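PDB 2QDD: mandelate racemase/muconate lactonizing enzyme from Roseovarius nubinhibens, which is of unknown specific function but belongs to the magnesium-dependent enolase superfamily and probably acts on a carboxylate substrate as its mandelate racemase relatives do. Local coordinates for residues V10-L15 with G66-I71; S139-G144 with L150-E155; D251-W256 with R281-S286. One frame throughout, in Å; residues are numbered along the deposited sequence.

Interaction 1 of 3, residues V10-L15 with G66-I71; sequences VFHLDL and GLRAGI
A chi1 of 179° sets Val10 CG1 opposite the backbone N and turns it to Arg68, with CG2 left for Ile71; on the helix, Arg68 runs out extended and then bends at chi3 (-72°), which brings its guanidinium over to His12. The contact packs strand 5-22 of the antiparallel sheet against helix 64-78 in the N-terminal capping domain of the enolase superfamily. The two short axes run almost exactly antiparallel, 10.2 Å apart. Val10 CG1 rests on the aliphatic part of Arg68, 3.8 Å from its CG, so the stem of the arginine packs on Val10 before the guanidinium reaches His12. There His12 CG lies over one face of the guanidinium, toward its rim, with the ring and guanidinium planes 61° apart; this is an oblique approach and not a flat stack. The charge of Arg68 is met by Asp34 on the adjoining strand 29-42, a salt bridge that is likely to hold the guanidinium in this turn. Deeper in, Val10 CG2 meets Ile71 CG2 at 3.8 Å, while the nearest atoms of the polar pair are His12 CD2 and Arg68 NH1, 3.3 Å apart.

Interaction 2 of 3, residues S139-G144 with L150-E155; sequences SSISTG and LGLIAE
Ile141, the last residue of strand 135-141, meets helix 146-159 through both branches of its side chain. From CB, which points at the helix, the methyl CG2 goes to Leu152, lying 3.9 Å from that residue's CB and a little farther from its CD1. The longer branch starts at CG1, placed opposite the carbonyl carbon by a chi1 of -45°, and touches Ile153 CG1 at 3.8 Å. At the tip, CD1 reaches the helix backbone, 3.8 Å from the carbonyl O of Leu152, and stays equally near the CG1 of Ile153. The branched side chain thus covers two consecutive helix residues: it passes Leu152 in the opposite direction and meets Ile153 at about a right angle. Leu152 extends the contact beyond the end of the strand, its CD1 lying 3.9 Å from Ser142 O, so that an apolar methyl covers the start of the loop. No hydrogen bond joins the two segments, and the contact is one of van der Waals packing, mostly apolar. Ile141 also touches Met149 on the same helix, while Ile153 continues the apolar layer to Ile183 of helix 173-185 and to Pro188. Backbone bonds from Ile141 to Ser165 and Lys167 tie its strand to the parallel strand 163-167. Helix 146-159 connects these two neighbours as the crossover of a beta-alpha-beta unit in the barrel domain, and the Ile141 side chain fills the interface between its strand and the helix packed outside it.

Interaction 3 of 3, residues D251-W256 with R281-S286; sequences DHLAAW and RDFGVS
The ring of Phe283 reaches across from helix 274-287 to three residues of helix 249-258. Its tip, CZ, lies 3.7 Å from Trp256 CB, which sits at the edge of the phenyl ring and in its plane. The same edge is directed at the face of the indole in a T-shaped pair, the centroids of the phenyl and the five-membered ring being 5.6 Å apart and the planes inclined at 82°. Leu253 CD1 comes in obliquely, 3.6 Å from Phe283 CE2, and the carbonyl O of His252 is 4.0 Å from Phe283 CE1. A chi1 of 179° carries the phenyl away from its own helix and across to the other. An alanine here would remove the whole ring and would probably open a gap between the helices, leaving the indole of Trp256 without its edge-on partner. Farther out, Trp289 and Phe249 each make an edge-to-face pair with Phe283, and His252 ND1 is bonded to Glu248 O. Leu253 of a neighbouring subunit also packs on Phe283, so the cluster continues into the assembly. The two segments run nearly parallel, at 14° with axes 11.3 Å apart, as expected for neighbouring outer helices, one on each side of strand 263-266 in chain order, of the TIM-type barrel that forms the C-terminal domain of enolase superfamily members.

The three contacts follow one another along the chain without interleaving. Interaction 1 belongs to the N-terminal domain, where a helix packs on the antiparallel sheet, whereas interactions 2 and 3 lie in the barrel domain. The centres of the three contacts lie 30 to 33 Å apart and none touches another. Interaction 2 joins the first parallel strand of the barrel, 135-141, to the helix that follows it; interaction 3 pairs two later helices, on either side of strand 263-266 in chain order. The magnesium ligands Asp196, Glu220, Asp243 and Glu244 come between these two contacts in sequence, so one contact belongs to the barrel before the metal ligands and the other to the barrel after them.

Interaction 1 of 3, residues V10-L15 with G66-I71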
loop_
_atom_site.group_PDB
_atom_site.type_symbol
_atom_site.label_atom_id
_atom_site.label_comp_id
_atom_site.label_asym_id
_atom_site.label_seq_id
_atom_site.Cartn_x
_atom_site.Cartn_y
_atom_site.Cartn_z
ATOM N N VAL A 10 -19.845 -44.558 15.395
ATOM C CA VAL A 10 -20.048 -43.253 16.009
ATOM C C VAL A 10 -20.701 -43.463 17.380
ATOM O O VAL A 10 -21.677 -44.200 17.501
ATOM C CB VAL A 10 -20.946 -42.368 15.101
ATOM C CG1 VAL A 10 -21.191 -41.002 15.716
ATOM C CG2 VAL A 10 -20.319 -42.215 13.729
ATOM N N PHE A 11 -20.142 -42.824 18.402
ATOM C CA PHE A 11 -20.692 -42.855 19.753
ATOM C C PHE A 11 -21.032 -41.436 20.170
ATOM O O PHE A 11 -20.433 -40.483 19.680
ATOM C CB PHE A 11 -19.672 -43.440 20.741
ATOM C CG PHE A 11 -19.291 -44.869 20.456
ATOM C CD1 PHE A 11 -19.936 -45.912 21.109
ATOM C CD2 PHE A 11 -18.285 -45.171 19.543
ATOM C CE1 PHE A 11 -19.589 -47.237 20.849
ATOM C CE2 PHE A 11 -17.935 -46.490 19.275
ATOM C CZ PHE A 11 -18.586 -47.524 19.931
ATOM N N HIS A 12 -21.989 -41.296 21.080
ATOM C CA HIS A 12 -22.359 -39.987 21.607
ATOM C C HIS A 12 -22.236 -39.959 23.132
ATOM O O HIS A 12 -22.721 -40.850 23.827
ATOM C CB HIS A 12 -23.767 -39.585 21.134
ATOM C CG HIS A 12 -24.397 -38.500 21.953
ATOM N ND1 HIS A 12 -25.541 -38.699 22.694
ATOM C CD2 HIS A 12 -24.034 -37.213 22.162
ATOM C CE1 HIS A 12 -25.859 -37.580 23.319
ATOM N NE2 HIS A 12 -24.959 -36.662 23.014
ATOM N N LEU A 13 -21.575 -38.926 23.638
ATOM C CA LEU A 13 -21.239 -38.830 25.046
ATOM C C LEU A 13 -21.873 -37.564 25.604
ATOM O O LEU A 13 -21.715 -36.483 25.036
ATOM C CB LEU A 13 -19.715 -38.792 25.228
ATOM C CG LEU A 13 -18.889 -40.089 25.143
ATOM C CD1 LEU A 13 -18.661 -40.573 23.709
ATOM C CD2 LEU A 13 -17.554 -39.908 25.836
ATOM N N ASP A 14 -22.604 -37.713 26.702
ATOM C CA ASP A 14 -23.166 -36.587 27.436
ATOM C C ASP A 14 -22.234 -36.265 28.599
ATOM O O ASP A 14 -22.132 -37.040 29.554
ATOM C CB ASP A 14 -24.554 -36.964 27.965
ATOM C CG ASP A 14 -25.472 -35.769 28.121
ATOM O OD1 ASP A 14 -25.149 -34.857 28.913
ATOM O OD2 ASP A 14 -26.532 -35.752 27.458
ATOM N N LEU A 15 -21.542 -35.132 28.515
ATOM C CA LEU A 15 -20.486 -34.816 29.474
ATOM C C LEU A 15 -20.839 -33.594 30.309
ATOM O O LEU A 15 -20.707 -32.466 29.830
ATOM C CB LEU A 15 -19.153 -34.571 28.770
ATOM C CG LEU A 15 -18.560 -35.596 27.813
ATOM C CD1 LEU A 15 -17.467 -34.900 27.041
ATOM C CD2 LEU A 15 -18.004 -36.793 28.575
ATOM N N GLY A 66 -24.777 -31.708 14.143
ATOM C CA GLY A 66 -24.149 -31.489 12.837
ATOM C C GLY A 66 -22.912 -32.321 12.594
ATOM O O GLY A 66 -22.628 -32.698 11.457
ATOM N N LEU A 67 -22.178 -32.606 13.667
ATOM C CA LEU A 67 -20.978 -33.441 13.594
ATOM C C LEU A 67 -21.321 -34.865 13.167
ATOM O O LEU A 67 -20.686 -35.424 12.269
ATOM C CB LEU A 67 -20.240 -33.444 14.941
ATOM C CG LEU A 67 -18.709 -33.454 14.931
ATOM C CD1 LEU A 67 -18.150 -32.865 16.224
ATOM C CD2 LEU A 67 -18.126 -34.835 14.680
ATOM N N ARG A 68 -22.342 -35.435 13.799
ATOM C CA ARG A 68 -22.804 -36.779 13.465
ATOM C C ARG A 68 -23.468 -36.866 12.096
ATOM O O ARG A 68 -23.264 -37.848 11.375
ATOM C CB ARG A 68 -23.710 -37.320 14.568
ATOM C CG ARG A 68 -22.948 -37.609 15.863
ATOM C CD ARG A 68 -23.860 -38.102 16.969
ATOM N NE ARG A 68 -24.717 -37.045 17.507
ATOM C CZ ARG A 68 -24.384 -36.243 18.514
ATOM N NH1 ARG A 68 -23.198 -36.359 19.100
ATOM N NH2 ARG A 68 -25.237 -35.320 18.935
ATOM N N ALA A 69 -24.234 -35.830 11.732
ATOM C CA ALA A 69 -24.793 -35.699 10.372
ATOM C C ALA A 69 -23.724 -35.587 9.293
ATOM O O ALA A 69 -23.868 -36.151 8.211
ATOM C CB ALA A 69 -25.764 -34.519 10.289
ATOM N N GLY A 70 -22.647 -34.864 9.600
ATOM C CA GLY A 70 -21.496 -34.759 8.712
ATOM C C GLY A 70 -20.772 -36.072 8.487
ATOM O O GLY A 70 -20.412 -36.390 7.349
ATOM N N ILE A 71 -20.553 -36.830 9.567
ATOM C CA ILE A 71 -19.963 -38.180 9.465
ATOM C C ILE A 71 -20.791 -39.127 8.570
ATOM O O ILE A 71 -20.229 -39.807 7.710
ATOM C CB ILE A 71 -19.671 -38.812 10.851
ATOM C CG1 ILE A 71 -18.612 -37.991 11.599
ATOM C CG2 ILE A 71 -19.166 -40.261 10.699
ATOM C CD1 ILE A 71 -18.512 -38.296 13.091
#

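Interaction 2 of 3, residues S139-G144 with L150-E155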
loop_
_atom_site.group_PDB
_atom_site.type_symbol
_atom_site.label_atom_id
_atom_site.label_comp_id
_atom_site.label_asym_id
_atom_site.label_seq_id
_atom_site.Cartn_x
_atom_site.Cartn_y
_atom_site.Cartn_z
ATOM N N SER A 139 -4.227 -22.140 33.939
ATOM C CA SER A 139 -5.458 -22.039 34.719
ATOM C C SER A 139 -6.499 -21.166 34.034
ATOM O O SER A 139 -6.169 -20.354 33.168
ATOM C CB SER A 139 -5.160 -21.473 36.106
ATOM O OG SER A 139 -4.773 -20.111 36.035
ATOM N N SER A 140 -7.755 -21.336 34.439
ATOM C CA SER A 140 -8.846 -20.482 33.985
ATOM C C SER A 140 -9.398 -19.672 35.145
ATOM O O SER A 140 -9.940 -20.232 36.102
ATOM C CB SER A 140 -9.955 -21.319 33.360
ATOM O OG SER A 140 -9.428 -22.196 32.382
ATOM N N ILE A 141 -9.252 -18.354 35.048
ATOM C CA ILE A 141 -9.679 -17.435 36.097
ATOM C C ILE A 141 -10.957 -16.709 35.678
ATOM O O ILE A 141 -10.932 -15.846 34.800
ATOM C CB ILE A 141 -8.568 -16.406 36.448
ATOM C CG1 ILE A 141 -7.189 -17.081 36.583
ATOM C CG2 ILE A 141 -8.957 -15.566 37.673
ATOM C CD1 ILE A 141 -7.048 -18.083 37.737
ATOM N N SER A 142 -12.065 -17.074 36.322
ATOM C CA SER A 142 -13.398 -16.549 36.014
ATOM C C SER A 142 -13.528 -15.069 36.357
ATOM O O SER A 142 -12.843 -14.571 37.251
ATOM C CB SER A 142 -14.466 -17.342 36.776
ATOM O OG SER A 142 -14.700 -18.606 36.178
ATOM N N THR A 143 -14.413 -14.381 35.636
ATOM C CA THR A 143 -14.648 -12.944 35.808
ATOM C C THR A 143 -15.207 -12.621 37.198
ATOM O O THR A 143 -16.002 -13.385 37.753
ATOM C CB THR A 143 -15.615 -12.397 34.722
ATOM O OG1 THR A 143 -15.465 -13.149 33.509
ATOM C CG2 THR A 143 -15.329 -10.935 34.430
ATOM N N GLY A 144 -14.766 -11.498 37.758
ATOM C CA GLY A 144 -15.287 -10.995 39.025
ATOM C C GLY A 144 -14.697 -9.645 39.371
ATOM O O GLY A 144 -14.393 -8.847 38.483
ATOM N N LEU A 150 -7.815 -12.203 41.744
ATOM C CA LEU A 150 -6.489 -12.299 42.354
ATOM C C LEU A 150 -6.429 -13.325 43.491
ATOM O O LEU A 150 -5.371 -13.894 43.765
ATOM C CB LEU A 150 -6.033 -10.920 42.846
ATOM C CG LEU A 150 -4.561 -10.502 42.734
ATOM C CD1 LEU A 150 -4.026 -10.621 41.310
ATOM C CD2 LEU A 150 -4.370 -9.080 43.258
ATOM N N GLY A 151 -7.568 -13.554 44.145
ATOM C CA GLY A 151 -7.741 -14.687 45.056
ATOM C C GLY A 151 -7.799 -16.030 44.348
ATOM O O GLY A 151 -7.216 -17.009 44.820
ATOM N N LEU A 152 -8.504 -16.072 43.216
ATOM C CA LEU A 152 -8.529 -17.247 42.340
ATOM C C LEU A 152 -7.163 -17.595 41.737
ATOM O O LEU A 152 -6.879 -18.765 41.481
ATOM C CB LEU A 152 -9.561 -17.068 41.219
ATOM C CG LEU A 152 -11.054 -17.228 41.532
ATOM C CD1 LEU A 152 -11.892 -16.652 40.399
ATOM C CD2 LEU A 152 -11.435 -18.684 41.789
ATOM N N ILE A 153 -6.336 -16.573 41.515
ATOM C CA ILE A 153 -4.978 -16.731 40.978
ATOM C C ILE A 153 -4.039 -17.356 42.018
ATOM O O ILE A 153 -3.268 -18.271 41.699
ATOM C CB ILE A 153 -4.428 -15.371 40.422
ATOM C CG1 ILE A 153 -4.925 -15.145 38.990
ATOM C CG2 ILE A 153 -2.897 -15.286 40.476
ATOM C CD1 ILE A 153 -4.841 -13.704 38.528
ATOM N N ALA A 154 -4.134 -16.873 43.259
ATOM C CA ALA A 154 -3.402 -17.445 44.396
ATOM C C ALA A 154 -3.810 -18.893 44.695
ATOM O O ALA A 154 -2.970 -19.716 45.075
ATOM C CB ALA A 154 -3.573 -16.570 45.633
ATOM N N GLU A 155 -5.098 -19.186 44.507
ATOM C CA GLU A 155 -5.622 -20.549 44.537
ATOM C C GLU A 155 -5.019 -21.427 43.432
ATOM O O GLU A 155 -4.652 -22.578 43.680
ATOM C CB GLU A 155 -7.147 -20.515 44.417
ATOM C CG GLU A 155 -7.855 -21.778 44.878
ATOM C CD GLU A 155 -9.361 -21.711 44.672
ATOM O OE1 GLU A 155 -9.900 -22.572 43.939
ATOM O OE2 GLU A 155 -10.006 -20.801 45.241
#

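Interaction 3 of 3, residues D251-W256 with R281-S286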
loop_
_atom_site.group_PDB
_atom_site.type_symbol
_atom_site.label_atom_id
_atom_site.label_comp_id
_atom_site.label_asym_id
_atom_site.label_seq_id
_atom_site.Cartn_x
_atom_site.Cartn_y
_atom_site.Cartn_z
ATOM N N ASP A 251 -6.768 -17.813 6.332
ATOM C CA ASP A 251 -6.988 -16.841 7.410
ATOM C C ASP A 251 -5.727 -16.535 8.210
ATOM O O ASP A 251 -5.576 -15.428 8.726
ATOM C CB ASP A 251 -8.100 -17.309 8.359
ATOM C CG ASP A 251 -9.441 -17.496 7.656
ATOM O OD1 ASP A 251 -10.220 -18.371 8.092
ATOM O OD2 ASP A 251 -9.718 -16.771 6.671
ATOM N N HIS A 252 -4.834 -17.521 8.318
ATOM C CA HIS A 252 -3.562 -17.352 9.022
ATOM C C HIS A 252 -2.580 -16.555 8.173
ATOM O O HIS A 252 -1.885 -15.660 8.673
ATOM C CB HIS A 252 -2.969 -18.712 9.400
ATOM C CG HIS A 252 -3.802 -19.480 10.373
ATOM N ND1 HIS A 252 -4.920 -20.193 9.996
ATOM C CD2 HIS A 252 -3.701 -19.620 11.717
ATOM C CE1 HIS A 252 -5.462 -20.755 11.062
ATOM N NE2 HIS A 252 -4.743 -20.421 12.120
ATOM N N LEU A 253 -2.540 -16.903 6.887
ATOM C CA LEU A 253 -1.877 -16.135 5.835
ATOM C C LEU A 253 -2.304 -14.670 5.782
ATOM O O LEU A 253 -1.467 -13.786 5.628
ATOM C CB LEU A 253 -2.170 -16.791 4.485
ATOM C CG LEU A 253 -1.012 -17.183 3.573
ATOM C CD1 LEU A 253 0.094 -17.902 4.329
ATOM C CD2 LEU A 253 -1.530 -18.039 2.424
ATOM N N ALA A 254 -3.609 -14.434 5.904
ATOM C CA ALA A 254 -4.178 -13.093 6.020
ATOM C C ALA A 254 -3.743 -12.360 7.283
ATOM O O ALA A 254 -3.377 -11.188 7.213
ATOM C CB ALA A 254 -5.702 -13.152 5.939
ATOM N N ALA A 255 -3.785 -13.048 8.426
ATOM C CA ALA A 255 -3.341 -12.477 9.705
ATOM C C ALA A 255 -1.872 -12.066 9.652
ATOM O O ALA A 255 -1.501 -10.998 10.142
ATOM C CB ALA A 255 -3.573 -13.470 10.849
ATOM N N TRP A 256 -1.053 -12.918 9.036
ATOM C CA TRP A 256 0.376 -12.667 8.881
ATOM C C TRP A 256 0.693 -11.425 8.022
ATOM O O TRP A 256 1.499 -10.582 8.426
ATOM C CB TRP A 256 1.098 -13.910 8.333
ATOM C CG TRP A 256 2.518 -13.618 7.998
ATOM C CD1 TRP A 256 3.563 -13.516 8.873
ATOM C CD2 TRP A 256 3.047 -13.325 6.701
ATOM N NE1 TRP A 256 4.717 -13.198 8.195
ATOM C CE2 TRP A 256 4.426 -13.068 6.862
ATOM C CE3 TRP A 256 2.488 -13.251 5.418
ATOM C CZ2 TRP A 256 5.261 -12.755 5.785
ATOM C CZ3 TRP A 256 3.318 -12.933 4.344
ATOM C CH2 TRP A 256 4.690 -12.688 4.536
ATOM N N ARG A 281 0.941 -24.883 12.435
ATOM C CA ARG A 281 2.020 -24.889 13.424
ATOM C C ARG A 281 3.368 -24.573 12.789
ATOM O O ARG A 281 4.114 -23.727 13.288
ATOM C CB ARG A 281 2.088 -26.246 14.138
ATOM C CG ARG A 281 2.941 -26.245 15.414
ATOM C CD ARG A 281 4.400 -26.627 15.158
ATOM N NE ARG A 281 4.567 -27.899 14.439
ATOM C CZ ARG A 281 4.616 -29.094 15.024
ATOM N NH1 ARG A 281 4.482 -29.199 16.339
ATOM N NH2 ARG A 281 4.795 -30.189 14.293
ATOM N N ASP A 282 3.670 -25.275 11.700
ATOM C CA ASP A 282 4.904 -25.099 10.951
ATOM C C ASP A 282 5.018 -23.710 10.318
ATOM O O ASP A 282 6.106 -23.135 10.274
ATOM C CB ASP A 282 5.010 -26.177 9.864
ATOM C CG ASP A 282 5.322 -27.571 10.431
ATOM O OD1 ASP A 282 5.526 -27.724 11.664
ATOM O OD2 ASP A 282 5.375 -28.522 9.624
ATOM N N PHE A 283 3.897 -23.186 9.824
ATOM C CA PHE A 283 3.831 -21.802 9.363
ATOM C C PHE A 283 4.178 -20.828 10.491
ATOM O O PHE A 283 4.982 -19.918 10.294
ATOM C CB PHE A 283 2.454 -21.472 8.767
ATOM C CG PHE A 283 2.323 -20.044 8.305
ATOM C CD1 PHE A 283 1.585 -19.125 9.041
ATOM C CD2 PHE A 283 2.940 -19.619 7.137
ATOM C CE1 PHE A 283 1.466 -17.805 8.627
ATOM C CE2 PHE A 283 2.827 -18.298 6.713
ATOM C CZ PHE A 283 2.090 -17.392 7.458
ATOM N N GLY A 284 3.579 -21.040 11.665
ATOM C CA GLY A 284 3.839 -20.218 12.851
ATOM C C GLY A 284 5.290 -20.191 13.296
ATOM O O GLY A 284 5.812 -19.138 13.655
ATOM N N VAL A 285 5.933 -21.354 13.274
ATOM C CA VAL A 285 7.369 -21.483 13.517
ATOM C C VAL A 285 8.187 -20.644 12.524
ATOM O O VAL A 285 9.098 -19.915 12.930
ATOM C CB VAL A 285 7.803 -22.980 13.476
ATOM C CG1 VAL A 285 9.332 -23.128 13.448
ATOM C CG2 VAL A 285 7.208 -23.741 14.659
ATOM N N SER A 286 7.835 -20.725 11.239
ATOM C CA SER A 286 8.535 -20.001 10.173
ATOM C C SER A 286 8.474 -18.477 10.294
ATOM O O SER A 286 9.400 -17.785 9.871
ATOM C CB SER A 286 8.009 -20.428 8.801
ATOM O OG SER A 286 8.130 -21.828 8.630
#